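Local structure of RNA-directed RNA polymerase (Infectious pancreatic necrosis virus, 3ZED) at residues Asn208-Glu213 / Ser433-Pro438; Asp377-Leu382 / Asn523-Ile528. The protein probably copies the viral RNA genome, extending RNA with nucleotides from ribonucleoside triphosphates, and probably exists both free and covalently linked to genomic RNA. All coordinates share one frame; numbering follows the deposited sequence.

Contact 1: residues Asn208-Glu213 / Ser433-Pro438; sequences NTPKHE and SPRYNP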
ATOM      1  N   ASN B 208     -17.164  -5.552  -3.050  1.00 44.57           N
ATOM      2  CA  ASN B 208     -18.209  -6.476  -2.635  1.00 46.02           C
ATOM      3  C   ASN B 208     -18.309  -6.406  -1.131  1.00 49.47           C
ATOM      4  O   ASN B 208     -17.455  -5.784  -0.488  1.00 46.26           O
ATOM      5  CB  ASN B 208     -17.901  -7.903  -3.093  1.00 48.96           C
ATOM      6  CG  ASN B 208     -18.166  -8.125  -4.539  1.00 63.11           C
ATOM      7  OD1 ASN B 208     -19.288  -7.928  -5.018  1.00 55.80           O
ATOM      8  ND2 ASN B 208     -17.144  -8.562  -5.256  1.00 53.87           N
ATOM      9  N   THR B 209     -19.324  -7.059  -0.552  1.00 48.40           N
ATOM     10  CA  THR B 209     -19.429  -7.084   0.901  1.00 48.62           C
ATOM     11  C   THR B 209     -18.465  -8.145   1.413  1.00 53.22           C
ATOM     12  O   THR B 209     -18.182  -9.081   0.644  1.00 52.83           O
ATOM     13  CB  THR B 209     -20.877  -7.420   1.345  1.00 55.45           C
ATOM     14  OG1 THR B 209     -21.152  -8.784   1.019  1.00 57.67           O
ATOM     15  CG2 THR B 209     -21.942  -6.460   0.785  1.00 48.50           C
ATOM     16  N   PRO B 210     -18.015  -8.118   2.698  1.00 49.04           N
ATOM     17  CA  PRO B 210     -17.255  -9.274   3.212  1.00 48.05           C
ATOM     18  C   PRO B 210     -18.111 -10.544   3.135  1.00 52.60           C
ATOM     19  O   PRO B 210     -19.343 -10.442   3.070  1.00 53.55           O
ATOM     20  CB  PRO B 210     -16.991  -8.904   4.678  1.00 49.69           C
ATOM     21  CG  PRO B 210     -17.169  -7.412   4.741  1.00 54.37           C
ATOM     22  CD  PRO B 210     -18.236  -7.105   3.753  1.00 50.42           C
ATOM     23  N   LYS B 211     -17.486 -11.731   3.138  1.00 49.36           N
ATOM     24  CA  LYS B 211     -18.210 -13.014   3.133  1.00 50.76           C
ATOM     25  C   LYS B 211     -19.260 -13.036   4.254  1.00 56.49           C
ATOM     26  O   LYS B 211     -19.034 -12.427   5.300  1.00 56.07           O
ATOM     27  CB  LYS B 211     -17.228 -14.181   3.328  1.00 52.67           C
ATOM     28  CG  LYS B 211     -16.325 -14.451   2.138  1.00 63.13           C
ATOM     29  CD  LYS B 211     -15.241 -15.465   2.488  1.00 75.06           C
ATOM     30  CE  LYS B 211     -15.058 -16.523   1.420  1.00 97.33           C
ATOM     31  NZ  LYS B 211     -14.425 -15.991   0.176  1.00108.08           N
ATOM     32  N   HIS B 212     -20.397 -13.718   4.038  1.00 55.83           N
ATOM     33  CA  HIS B 212     -21.482 -13.821   5.030  1.00 58.26           C
ATOM     34  C   HIS B 212     -20.985 -14.465   6.335  1.00 64.30           C
ATOM     35  O   HIS B 212     -21.423 -14.061   7.410  1.00 64.42           O
ATOM     36  CB  HIS B 212     -22.675 -14.606   4.454  1.00 60.72           C
ATOM     37  CG  HIS B 212     -23.734 -14.960   5.469  1.00 66.62           C
ATOM     38  ND1 HIS B 212     -24.637 -14.013   5.933  1.00 69.37           N
ATOM     39  CD2 HIS B 212     -23.993 -16.141   6.081  1.00 69.02           C
ATOM     40  CE1 HIS B 212     -25.408 -14.645   6.807  1.00 69.94           C
ATOM     41  NE2 HIS B 212     -25.051 -15.919   6.939  1.00 70.61           N
ATOM     42  N   GLU B 213     -20.068 -15.447   6.241  1.00 61.66           N
ATOM     43  CA  GLU B 213     -19.523 -16.170   7.396  1.00 62.21           C
ATOM     44  C   GLU B 213     -18.595 -15.290   8.251  1.00 64.00           C
ATOM     45  O   GLU B 213     -18.430 -15.574   9.436  1.00 64.42           O
ATOM     46  CB  GLU B 213     -18.796 -17.461   6.969  1.00 63.57           C
ATOM     47  CG  GLU B 213     -17.907 -17.330   5.738  1.00 76.81           C
ATOM     48  CD  GLU B 213     -18.539 -17.741   4.420  1.00102.71           C
ATOM     49  OE1 GLU B 213     -19.601 -17.180   4.063  1.00 95.04           O
ATOM     50  OE2 GLU B 213     -17.963 -18.622   3.738  1.00103.91           O
ATOM     51  N   SER B 433     -29.285  -3.241   6.605  1.00 63.33           N
ATOM     52  CA  SER B 433     -28.919  -3.036   8.010  1.00 62.44           C
ATOM     53  C   SER B 433     -27.376  -3.074   8.149  1.00 63.98           C
ATOM     54  O   SER B 433     -26.698  -3.750   7.351  1.00 61.41           O
ATOM     55  CB  SER B 433     -29.592  -4.060   8.925  1.00 65.67           C
ATOM     56  OG  SER B 433     -29.155  -5.379   8.657  1.00 73.15           O
ATOM     57  N   PRO B 434     -26.807  -2.360   9.147  1.00 60.00           N
ATOM     58  CA  PRO B 434     -25.341  -2.309   9.258  1.00 58.67           C
ATOM     59  C   PRO B 434     -24.687  -3.572   9.836  1.00 61.43           C
ATOM     60  O   PRO B 434     -25.214  -4.180  10.765  1.00 61.36           O
ATOM     61  CB  PRO B 434     -25.114  -1.112  10.181  1.00 60.57           C
ATOM     62  CG  PRO B 434     -26.327  -1.052  11.027  1.00 66.28           C
ATOM     63  CD  PRO B 434     -27.448  -1.470  10.135  1.00 62.52           C
ATOM     64  N   ARG B 435     -23.495  -3.926   9.298  1.00 57.00           N
ATOM     65  CA  ARG B 435     -22.674  -5.052   9.757  1.00 56.59           C
ATOM     66  C   ARG B 435     -21.616  -4.490  10.722  1.00 58.66           C
ATOM     67  O   ARG B 435     -20.427  -4.801  10.631  1.00 56.11           O
ATOM     68  CB  ARG B 435     -22.050  -5.809   8.564  1.00 54.66           C
ATOM     69  CG  ARG B 435     -23.043  -6.668   7.803  1.00 53.70           C
ATOM     70  CD  ARG B 435     -22.407  -7.502   6.714  1.00 50.12           C
ATOM     71  NE  ARG B 435     -21.538  -8.554   7.259  1.00 50.79           N
ATOM     72  CZ  ARG B 435     -20.886  -9.449   6.522  1.00 61.39           C
ATOM     73  NH1 ARG B 435     -21.030  -9.464   5.203  1.00 47.87           N
ATOM     74  NH2 ARG B 435     -20.080 -10.331   7.099  1.00 50.42           N
ATOM     75  N   TYR B 436     -22.085  -3.620  11.636  1.00 54.78           N
ATOM     76  CA  TYR B 436     -21.303  -2.941  12.659  1.00 53.11           C
ATOM     77  C   TYR B 436     -22.229  -2.373  13.730  1.00 57.65           C
ATOM     78  O   TYR B 436     -23.424  -2.195  13.495  1.00 56.53           O
ATOM     79  CB  TYR B 436     -20.419  -1.825  12.046  1.00 52.15           C
ATOM     80  CG  TYR B 436     -21.168  -0.791  11.227  1.00 52.20           C
ATOM     81  CD1 TYR B 436     -21.823   0.277  11.843  1.00 54.21           C
ATOM     82  CD2 TYR B 436     -21.222  -0.878   9.840  1.00 51.41           C
ATOM     83  CE1 TYR B 436     -22.511   1.231  11.096  1.00 53.16           C
ATOM     84  CE2 TYR B 436     -21.916   0.065   9.083  1.00 52.63           C
ATOM     85  CZ  TYR B 436     -22.564   1.118   9.717  1.00 58.80           C
ATOM     86  OH  TYR B 436     -23.248   2.046   8.974  1.00 54.35           O
ATOM     87  N   ASN B 437     -21.663  -2.086  14.908  1.00 55.15           N
ATOM     88  CA  ASN B 437     -22.374  -1.499  16.025  1.00 56.22           C
ATOM     89  C   ASN B 437     -21.892  -0.038  16.237  1.00 61.71           C
ATOM     90  O   ASN B 437     -20.959   0.398  15.528  1.00 60.71           O
ATOM     91  CB  ASN B 437     -22.201  -2.373  17.288  1.00 54.48           C
ATOM     92  CG  ASN B 437     -20.813  -2.548  17.876  1.00 59.55           C
ATOM     93  OD1 ASN B 437     -19.869  -1.786  17.640  1.00 51.17           O
ATOM     94  ND2 ASN B 437     -20.702  -3.510  18.767  1.00 52.10           N
ATOM     95  N   PRO B 438     -22.485   0.738  17.189  1.00 59.49           N
ATOM     96  CA  PRO B 438     -22.027   2.129  17.382  1.00 58.89           C
ATOM     97  C   PRO B 438     -20.545   2.266  17.762  1.00 61.82           C
ATOM     98  O   PRO B 438     -19.896   3.216  17.306  1.00 61.04           O
ATOM     99  CB  PRO B 438     -22.940   2.643  18.502  1.00 62.53           C
ATOM    100  CG  PRO B 438     -24.181   1.829  18.365  1.00 67.23           C
ATOM    101  CD  PRO B 438     -23.647   0.447  18.066  1.00 61.96           C
TER
HETATM  102  O   HOH W   1     -23.133  -8.670   3.614  1.00 60.49           O
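Pro-210 and Arg-435 mark the closest approach of two irregular backbones, yet their CA atoms are still 9.5 Å apart, so one long side chain has to span the gap. Arginine suits the task: its aliphatic part crosses from 433-438, and its flat end offers several N-H groups to the carbonyls of 208-213. CG sits beside the backbone N and anti to the carbonyl carbon (chi1 -74°), and a bend at chi3 (68°) turns the guanidinium edge-on to the other loop. Arg-435 NH1 gives a hydrogen bond of 2.9 Å to Pro-210 O, reaching it from above the carbonyl plane and with a bent N-H...O angle of 146°. The bond from Arg-435 NH2 to Lys-211 O, 3.0 Å long, is straighter, and that oxygen lies in the guanidinium plane. Two successive carbonyls are thus read by the two terminal nitrogens, which fixes the rotation of the group. Pro-210, coming from the opposite direction, adds a van der Waals contact, its CD lying 3.9 Å from NH1 of Arg-435; the pyrrolidine ring restricts phi and favours the locally extended backbone here, while the carbonyl stays available as an acceptor. Arg-435 NH1 also donates to a water at 2.8 Å, which touches Thr-209 OG1 only weakly. The third nitrogen, NE, is held by a salt bridge to Asp-216, so the guanidinium is gripped at every nitrogen. Lys-211 directs its amine elsewhere, to Glu-342. Two residues after the arginine, Asn-437 N-caps helix 438-452 by accepting from the backbone N of Trp-440. The arrangement is an arginine bridging consecutive main-chain carbonyls, a loop-to-loop tie within the palm family region that joins the segment after helix 194-204 to the loop leading into helix 438-452.

Contact 2: residues Asp377-Leu382 / Asn523-Ile528; sequences DNDEDL and NLRETI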
ATOM      1  N   ASP B 377      -9.146   2.343 -31.720  1.00 51.48           N
ATOM      2  CA  ASP B 377      -9.949   2.060 -32.916  1.00 53.95           C
ATOM      3  C   ASP B 377     -11.297   2.772 -32.869  1.00 60.98           C
ATOM      4  O   ASP B 377     -11.803   3.174 -33.918  1.00 62.97           O
ATOM      5  CB  ASP B 377     -10.178   0.538 -33.099  1.00 56.29           C
ATOM      6  CG  ASP B 377      -8.929  -0.318 -33.277  1.00 66.47           C
ATOM      7  OD1 ASP B 377      -7.812   0.261 -33.391  1.00 65.63           O
ATOM      8  OD2 ASP B 377      -9.061  -1.568 -33.266  1.00 68.96           O
ATOM      9  N   ASN B 378     -11.890   2.898 -31.666  1.00 57.92           N
ATOM     10  CA  ASN B 378     -13.199   3.520 -31.471  1.00 59.95           C
ATOM     11  C   ASN B 378     -13.080   5.017 -31.095  1.00 64.02           C
ATOM     12  O   ASN B 378     -14.094   5.671 -30.847  1.00 63.30           O
ATOM     13  CB  ASN B 378     -13.981   2.749 -30.413  1.00 62.17           C
ATOM     14  CG  ASN B 378     -14.395   1.369 -30.867  1.00 90.43           C
ATOM     15  OD1 ASN B 378     -15.068   1.201 -31.893  1.00 85.47           O
ATOM     16  ND2 ASN B 378     -14.024   0.351 -30.103  1.00 83.46           N
ATOM     17  N   ASP B 379     -11.841   5.551 -31.101  1.00 60.89           N
ATOM     18  CA  ASP B 379     -11.490   6.933 -30.753  1.00 61.75           C
ATOM     19  C   ASP B 379     -12.127   7.338 -29.383  1.00 64.81           C
ATOM     20  O   ASP B 379     -12.737   8.410 -29.240  1.00 64.88           O
ATOM     21  CB  ASP B 379     -11.847   7.909 -31.891  1.00 66.63           C
ATOM     22  CG  ASP B 379     -11.031   9.190 -31.877  1.00 88.63           C
ATOM     23  OD1 ASP B 379      -9.769   9.107 -31.941  1.00 88.73           O
ATOM     24  OD2 ASP B 379     -11.642  10.277 -31.795  1.00101.95           O
ATOM     25  N   GLU B 380     -11.972   6.436 -28.386  1.00 59.10           N
ATOM     26  CA  GLU B 380     -12.461   6.595 -27.020  1.00 57.86           C
ATOM     27  C   GLU B 380     -11.305   6.871 -26.064  1.00 60.01           C
ATOM     28  O   GLU B 380     -10.232   6.267 -26.196  1.00 57.65           O
ATOM     29  CB  GLU B 380     -13.211   5.337 -26.548  1.00 59.03           C
ATOM     30  CG  GLU B 380     -14.499   5.025 -27.294  1.00 70.38           C
ATOM     31  CD  GLU B 380     -15.058   3.631 -27.065  1.00 91.20           C
ATOM     32  OE1 GLU B 380     -14.396   2.817 -26.380  1.00 80.12           O
ATOM     33  OE2 GLU B 380     -16.151   3.342 -27.602  1.00 88.00           O
ATOM     34  N   ASP B 381     -11.530   7.789 -25.099  1.00 55.24           N
ATOM     35  CA  ASP B 381     -10.555   8.117 -24.067  1.00 52.58           C
ATOM     36  C   ASP B 381     -10.570   7.009 -23.041  1.00 51.25           C
ATOM     37  O   ASP B 381     -11.551   6.286 -22.931  1.00 51.75           O
ATOM     38  CB  ASP B 381     -10.853   9.490 -23.425  1.00 55.78           C
ATOM     39  CG  ASP B 381     -10.726  10.681 -24.366  1.00 71.76           C
ATOM     40  OD1 ASP B 381      -9.871  10.637 -25.275  1.00 71.23           O
ATOM     41  OD2 ASP B 381     -11.474  11.664 -24.183  1.00 83.85           O
ATOM     42  N   LEU B 382      -9.491   6.857 -22.301  1.00 45.59           N
ATOM     43  CA  LEU B 382      -9.388   5.787 -21.313  1.00 44.44           C
ATOM     44  C   LEU B 382      -8.673   6.286 -20.062  1.00 45.30           C
ATOM     45  O   LEU B 382      -7.709   7.058 -20.160  1.00 44.50           O
ATOM     46  CB  LEU B 382      -8.607   4.620 -21.963  1.00 44.02           C
ATOM     47  CG  LEU B 382      -8.608   3.243 -21.310  1.00 48.31           C
ATOM     48  CD1 LEU B 382     -10.030   2.629 -21.267  1.00 50.00           C
ATOM     49  CD2 LEU B 382      -7.698   2.316 -22.098  1.00 49.59           C
ATOM     50  N   ASN B 523       2.188   9.283 -30.185  1.00 42.67           N
ATOM     51  CA  ASN B 523       1.899   8.480 -31.381  1.00 43.70           C
ATOM     52  C   ASN B 523       1.711   7.023 -30.964  1.00 45.46           C
ATOM     53  O   ASN B 523       2.453   6.134 -31.386  1.00 44.76           O
ATOM     54  CB  ASN B 523       3.023   8.641 -32.453  1.00 47.90           C
ATOM     55  CG  ASN B 523       3.395  10.073 -32.777  1.00 58.28           C
ATOM     56  OD1 ASN B 523       2.579  10.859 -33.258  1.00 53.16           O
ATOM     57  ND2 ASN B 523       4.642  10.444 -32.523  1.00 45.61           N
ATOM     58  N   LEU B 524       0.754   6.809 -30.052  1.00 43.12           N
ATOM     59  CA  LEU B 524       0.465   5.508 -29.437  1.00 41.88           C
ATOM     60  C   LEU B 524       0.038   4.467 -30.467  1.00 47.03           C
ATOM     61  O   LEU B 524       0.595   3.382 -30.437  1.00 48.65           O
ATOM     62  CB  LEU B 524      -0.583   5.651 -28.317  1.00 41.00           C
ATOM     63  CG  LEU B 524      -0.856   4.399 -27.453  1.00 44.29           C
ATOM     64  CD1 LEU B 524       0.440   3.795 -26.879  1.00 42.55           C
ATOM     65  CD2 LEU B 524      -1.885   4.698 -26.356  1.00 43.03           C
ATOM     66  N   ARG B 525      -0.912   4.787 -31.376  1.00 44.63           N
ATOM     67  CA  ARG B 525      -1.367   3.876 -32.440  1.00 46.46           C
ATOM     68  C   ARG B 525      -0.198   3.305 -33.241  1.00 49.77           C
ATOM     69  O   ARG B 525      -0.123   2.105 -33.466  1.00 48.83           O
ATOM     70  CB  ARG B 525      -2.291   4.619 -33.423  1.00 51.68           C
ATOM     71  CG  ARG B 525      -3.773   4.531 -33.137  1.00 61.65           C
ATOM     72  CD  ARG B 525      -4.557   5.390 -34.124  1.00 58.92           C
ATOM     73  NE  ARG B 525      -5.908   5.655 -33.630  1.00 61.36           N
ATOM     74  CZ  ARG B 525      -6.271   6.779 -33.025  1.00 79.87           C
ATOM     75  NH1 ARG B 525      -5.403   7.770 -32.875  1.00 75.56           N
ATOM     76  NH2 ARG B 525      -7.512   6.928 -32.579  1.00 67.20           N
ATOM     77  N   GLU B 526       0.692   4.206 -33.695  1.00 47.39           N
ATOM     78  CA  GLU B 526       1.876   3.954 -34.511  1.00 46.71           C
ATOM     79  C   GLU B 526       2.873   3.100 -33.736  1.00 49.34           C
ATOM     80  O   GLU B 526       3.347   2.129 -34.297  1.00 50.61           O
ATOM     81  CB  GLU B 526       2.528   5.284 -34.972  1.00 48.09           C
ATOM     82  CG  GLU B 526       1.632   6.248 -35.757  1.00 52.78           C
ATOM     83  CD  GLU B 526       0.623   7.101 -34.998  1.00 68.97           C
ATOM     84  OE1 GLU B 526       0.517   6.958 -33.759  1.00 58.69           O
ATOM     85  OE2 GLU B 526      -0.116   7.868 -35.657  1.00 62.12           O
ATOM     86  N   THR B 527       3.155   3.434 -32.448  1.00 44.25           N
ATOM     87  CA  THR B 527       4.054   2.701 -31.527  1.00 41.91           C
ATOM     88  C   THR B 527       3.601   1.243 -31.360  1.00 45.06           C
ATOM     89  O   THR B 527       4.463   0.370 -31.367  1.00 44.66           O
ATOM     90  CB  THR B 527       4.126   3.411 -30.142  1.00 42.78           C
ATOM     91  OG1 THR B 527       4.479   4.769 -30.350  1.00 41.94           O
ATOM     92  CG2 THR B 527       5.145   2.764 -29.164  1.00 34.91           C
ATOM     93  N   ILE B 528       2.265   0.980 -31.208  1.00 41.26           N
ATOM     94  CA  ILE B 528       1.709  -0.383 -31.068  1.00 40.05           C
ATOM     95  C   ILE B 528       1.924  -1.150 -32.389  1.00 45.33           C
ATOM     96  O   ILE B 528       2.364  -2.302 -32.351  1.00 45.75           O
ATOM     97  CB  ILE B 528       0.220  -0.361 -30.600  1.00 41.86           C
ATOM     98  CG1 ILE B 528       0.131   0.284 -29.189  1.00 40.14           C
ATOM     99  CG2 ILE B 528      -0.390  -1.775 -30.576  1.00 42.10           C
ATOM    100  CD1 ILE B 528      -1.242   0.663 -28.742  1.00 40.54           C
TER
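Asp-379 and Arg-525 approach at about a right angle and meet through one oxygen and one nitrogen, their flat groups nearly coplanar, 24° apart. The salt bridge is single-pronged: NH2 of Arg-525 donates to OD1 of Asp-379 over 3.2 Å, and the oxygen answers with its anti lone pair, the one turned away from OD2. At 137° the N-H...O angle is well bent, consistent with a modest bond. Arg-525 stretches out from CG to NE, carrying its charge from the first turn of helix 524-533 to the facing loop. The carboxylate is brought round by placing CG opposite the backbone N (chi1 -156°). The strongest polar partner of Arg-525 is the carbonyl of Leu-376, to which the same NH2 also donates, so it serves both the last turn of helix 364-377 and Asp-379, the first residue to leave helical phi/psi. Asp-379 itself, with positive phi, ends that helix in a Schellman motif. Within 523-528, Thr-527 OG1 donates to Asn-523 O over 2.7 Å, so that carbonyl accepts both the hydroxyl and the backbone N-H of Thr-527. This is a surface salt bridge joining a helix C-terminal Schellman turn to the first turn of another helix.

Overall arrangement
Following the chain from the N terminus, the loop 208-213 comes first, then 377-382, which leads into the outermost strand 382-386 of a four-stranded antiparallel sheet. The chain next reaches 433-438, closing contact 1 over 219 intervening residues, and later 523-528, just after strand 515-521 at the sheet's other edge, closing contact 2 over 140. Because the segments alternate, the two closures cross rather than nest. They remain spatially separate, with centres about 42 Å apart and nearest atoms about 21 Å apart. Contact 1 joins two loops near helices 326-340 and 740-752, whereas contact 2 ties helix 364-377 to helix 524-533 at the surface.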